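Nitrophorin Cim l NP (Cimex lectularius, PDB 2IMQ) carries nitric oxide on its heme in bed bug saliva and releases it into the victim during feeding, causing vasodilation. Local coordinates at residues N145-Y150 / D171-V176. Residues are numbered along the deposited sequence; the frame is centred on the assembly and turned at random.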
ATOM      1  N   ASN A 145     -12.271  17.725   3.417  1.00 15.88           N
ATOM      2  CA  ASN A 145     -11.746  19.010   2.938  1.00 15.69           C
ATOM      3  C   ASN A 145     -10.226  19.083   2.946  1.00 14.72           C
ATOM      4  O   ASN A 145      -9.674  20.174   3.060  1.00 15.46           O
ATOM      5  CB  ASN A 145     -12.367  20.229   3.618  1.00 16.72           C
ATOM      6  CG  ASN A 145     -12.279  21.499   2.733  1.00 15.68           C
ATOM      7  OD1 ASN A 145     -12.200  22.644   3.252  1.00 20.62           O
ATOM      8  ND2 ASN A 145     -12.337  21.324   1.457  1.00 16.08           N
ATOM      9  N   THR A 146      -9.599  17.949   2.765  1.00 14.72           N
ATOM     10  CA  THR A 146      -8.171  17.857   2.510  1.00 13.00           C
ATOM     11  C   THR A 146      -7.920  17.076   1.249  1.00 13.72           C
ATOM     12  O   THR A 146      -8.793  16.439   0.685  1.00 16.28           O
ATOM     13  CB  THR A 146      -7.412  17.164   3.603  1.00 14.45           C
ATOM     14  OG1 THR A 146      -7.560  15.723   3.510  1.00 15.00           O
ATOM     15  CG2 THR A 146      -7.812  17.660   4.960  1.00 15.72           C
ATOM     16  N   LYS A 147      -6.666  17.063   0.807  1.00 13.84           N
ATOM     17  CA  LYS A 147      -6.266  16.337  -0.359  1.00 14.24           C
ATOM     18  C   LYS A 147      -5.857  14.909  -0.035  1.00 13.70           C
ATOM     19  O   LYS A 147      -5.483  14.171  -0.928  1.00 14.68           O
ATOM     20  CB  LYS A 147      -5.105  17.018  -1.046  1.00 14.46           C
ATOM     21  CG  LYS A 147      -3.778  16.893  -0.302  1.00 15.50           C
ATOM     22  CD  LYS A 147      -2.624  17.648  -0.930  1.00 16.62           C
ATOM     23  CE  LYS A 147      -1.414  17.554  -0.033  1.00 19.96           C
ATOM     24  NZ  LYS A 147      -0.511  16.568  -0.531  1.00 21.16           N
ATOM     25  N   TYR A 148      -5.879  14.544   1.241  1.00 13.03           N
ATOM     26  CA  TYR A 148      -5.302  13.254   1.643  1.00 12.43           C
ATOM     27  C   TYR A 148      -6.307  12.121   1.337  1.00 13.24           C
ATOM     28  O   TYR A 148      -7.507  12.266   1.442  1.00 15.18           O
ATOM     29  CB  TYR A 148      -4.917  13.282   3.105  1.00 13.27           C
ATOM     30  CG  TYR A 148      -3.980  14.430   3.455  1.00 13.73           C
ATOM     31  CD1 TYR A 148      -4.346  15.420   4.360  1.00 14.24           C
ATOM     32  CD2 TYR A 148      -2.778  14.580   2.819  1.00 13.84           C
ATOM     33  CE1 TYR A 148      -3.519  16.491   4.641  1.00 14.75           C
ATOM     34  CE2 TYR A 148      -1.952  15.670   3.080  1.00 14.31           C
ATOM     35  CZ  TYR A 148      -2.305  16.598   3.994  1.00 13.87           C
ATOM     36  OH  TYR A 148      -1.490  17.663   4.204  1.00 15.72           O
ATOM     37  N   ALA A 149      -5.752  10.945   1.013  1.00 13.98           N
ATOM     38  CA  ALA A 149      -6.533   9.797   0.604  1.00 13.65           C
ATOM     39  C   ALA A 149      -7.034   9.011   1.819  1.00 14.54           C
ATOM     40  O   ALA A 149      -6.732   7.842   2.024  1.00 15.89           O
ATOM     41  CB  ALA A 149      -5.749   8.935  -0.353  1.00 14.40           C
ATOM     42  N   TYR A 150      -7.829   9.687   2.621  1.00 16.08           N
ATOM     43  CA  TYR A 150      -8.490   9.119   3.769  1.00 16.78           C
ATOM     44  C   TYR A 150     -10.012   9.298   3.622  1.00 17.70           C
ATOM     45  O   TYR A 150     -10.481  10.345   3.161  1.00 19.40           O
ATOM     46  CB  TYR A 150      -8.076   9.798   5.070  1.00 17.79           C
ATOM     47  CG  TYR A 150      -8.680   9.173   6.305  1.00 17.63           C
ATOM     48  CD1 TYR A 150      -8.111   8.072   6.852  1.00 17.98           C
ATOM     49  CD2 TYR A 150      -9.816   9.699   6.904  1.00 19.25           C
ATOM     50  CE1 TYR A 150      -8.659   7.470   7.957  1.00 18.58           C
ATOM     51  CE2 TYR A 150     -10.363   9.125   8.005  1.00 20.42           C
ATOM     52  CZ  TYR A 150      -9.775   8.020   8.567  1.00 20.46           C
ATOM     53  OH  TYR A 150     -10.331   7.392   9.671  1.00 21.46           O
ATOM     54  N   ASP A 171      -0.430   5.141  -2.262  1.00 13.66           N
ATOM     55  CA  ASP A 171      -0.035   6.534  -2.279  1.00 14.21           C
ATOM     56  C   ASP A 171      -1.160   7.316  -1.611  1.00 13.80           C
ATOM     57  O   ASP A 171      -2.276   7.422  -2.171  1.00 16.50           O
ATOM     58  CB  ASP A 171       0.240   7.015  -3.686  1.00 14.49           C
ATOM     59  CG  ASP A 171       0.580   8.475  -3.779  1.00 14.26           C
ATOM     60  OD1 ASP A 171       0.545   9.164  -2.721  1.00 14.89           O
ATOM     61  OD2 ASP A 171       0.893   8.908  -4.912  1.00 17.21           O
ATOM     62  N   LEU A 172      -0.907   7.805  -0.408  1.00 13.70           N
ATOM     63  CA  LEU A 172      -1.886   8.507   0.404  1.00 13.86           C
ATOM     64  C   LEU A 172      -2.140   9.966  -0.002  1.00 12.68           C
ATOM     65  O   LEU A 172      -2.923  10.640   0.623  1.00 13.73           O
ATOM     66  CB  LEU A 172      -1.473   8.476   1.853  1.00 15.11           C
ATOM     67  CG  LEU A 172      -1.155   7.097   2.479  1.00 18.95           C
ATOM     68  CD1 LEU A 172      -0.698   7.257   3.906  1.00 19.07           C
ATOM     69  CD2 LEU A 172      -2.301   6.126   2.406  1.00 22.18           C
ATOM     70  N   ASN A 173      -1.422  10.412  -1.007  1.00 12.62           N
ATOM     71  CA  ASN A 173      -1.428  11.801  -1.440  1.00 12.69           C
ATOM     72  C   ASN A 173      -0.875  12.722  -0.396  1.00 13.08           C
ATOM     73  O   ASN A 173      -1.194  13.876  -0.315  1.00 14.46           O
ATOM     74  CB  ASN A 173      -2.785  12.297  -1.990  1.00 14.41           C
ATOM     75  CG  ASN A 173      -2.583  13.363  -2.994  1.00 15.23           C
ATOM     76  OD1 ASN A 173      -1.597  13.323  -3.742  1.00 19.48           O
ATOM     77  ND2 ASN A 173      -3.496  14.322  -3.027  1.00 16.43           N
ATOM     78  N   VAL A 174      -0.006  12.167   0.430  1.00 12.45           N
ATOM     79  CA  VAL A 174       0.800  12.866   1.438  1.00 11.88           C
ATOM     80  C   VAL A 174       2.171  13.211   0.781  1.00 12.34           C
ATOM     81  O   VAL A 174       2.801  12.326   0.226  1.00 12.97           O
ATOM     82  CB  VAL A 174       1.003  11.981   2.696  1.00 12.86           C
ATOM     83  CG1 VAL A 174       2.044  12.549   3.586  1.00 14.93           C
ATOM     84  CG2 VAL A 174      -0.313  11.839   3.426  1.00 14.56           C
ATOM     85  N   ARG A 175       2.578  14.453   0.937  1.00 11.29           N
ATOM     86  CA  ARG A 175       3.820  14.922   0.309  1.00 11.94           C
ATOM     87  C   ARG A 175       4.688  15.652   1.334  1.00 11.90           C
ATOM     88  O   ARG A 175       4.299  15.826   2.473  1.00 12.44           O
ATOM     89  CB  ARG A 175       3.518  15.802  -0.891  1.00 13.37           C
ATOM     90  CG  ARG A 175       2.656  15.113  -1.972  1.00 13.57           C
ATOM     91  CD  ARG A 175       3.456  14.045  -2.671  1.00 14.21           C
ATOM     92  NE  ARG A 175       2.798  13.408  -3.794  1.00 14.63           N
ATOM     93  CZ  ARG A 175       2.137  12.260  -3.721  1.00 14.15           C
ATOM     94  NH1 ARG A 175       1.973  11.643  -2.554  1.00 12.82           N
ATOM     95  NH2 ARG A 175       1.623  11.737  -4.806  1.00 16.10           N
ATOM     96  N   VAL A 176       5.877  16.027   0.887  1.00 12.74           N
ATOM     97  CA  VAL A 176       6.788  16.778   1.712  1.00 12.25           C
ATOM     98  C   VAL A 176       6.572  18.246   1.430  1.00 13.27           C
ATOM     99  O   VAL A 176       6.780  18.702   0.301  1.00 14.52           O
ATOM    100  CB  VAL A 176       8.225  16.321   1.394  1.00 13.45           C
ATOM    101  CG1 VAL A 176       9.275  17.260   1.964  1.00 15.39           C
ATOM    102  CG2 VAL A 176       8.500  14.905   1.930  1.00 13.92           C
TER
HETATM  103  O   HOH W   1      -0.233  16.232  -3.221  1.00 27.23           O
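The ring of Y148 meets the backbone oxygen of N173 at its edge, CD2 to O 3.6 Å, and carries the aliphatic CG of K147 over one face. The side chains of V174 and Y148 cross at about a right angle, with V174 CG2 3.7 Å from Y148 CD2. The guanidinium of R175 has N173 OD1 above one face and the D171 carboxylate at its edge, gripped end-on by NH1 and NH2. The amide of N173, whose CG lies anti to the backbone N (chi1 -151°), reaches across so that ND2 donates nearly straight to K147 O at 2.9 Å, with that oxygen in the amide plane. K147 returns the bond: its chain is extended through chi2 and chi3 and bends at chi4, bringing NZ within 2.8 Å of N173 O. A water links NZ to N173 OD1, and Q200 also accepts from NZ. Beside this reciprocal pair, A149 N donates to L172 O at 2.9 Å. D171 OD1 further accepts from N173 N, making an Asx turn, while OD2 is held by N15. The example illustrates how side-chain-to-backbone bonds, with one backbone bond, can join two irregular loops, here those flanking strand 165-169 in the DNase I-like beta-sandwich, away from the heme.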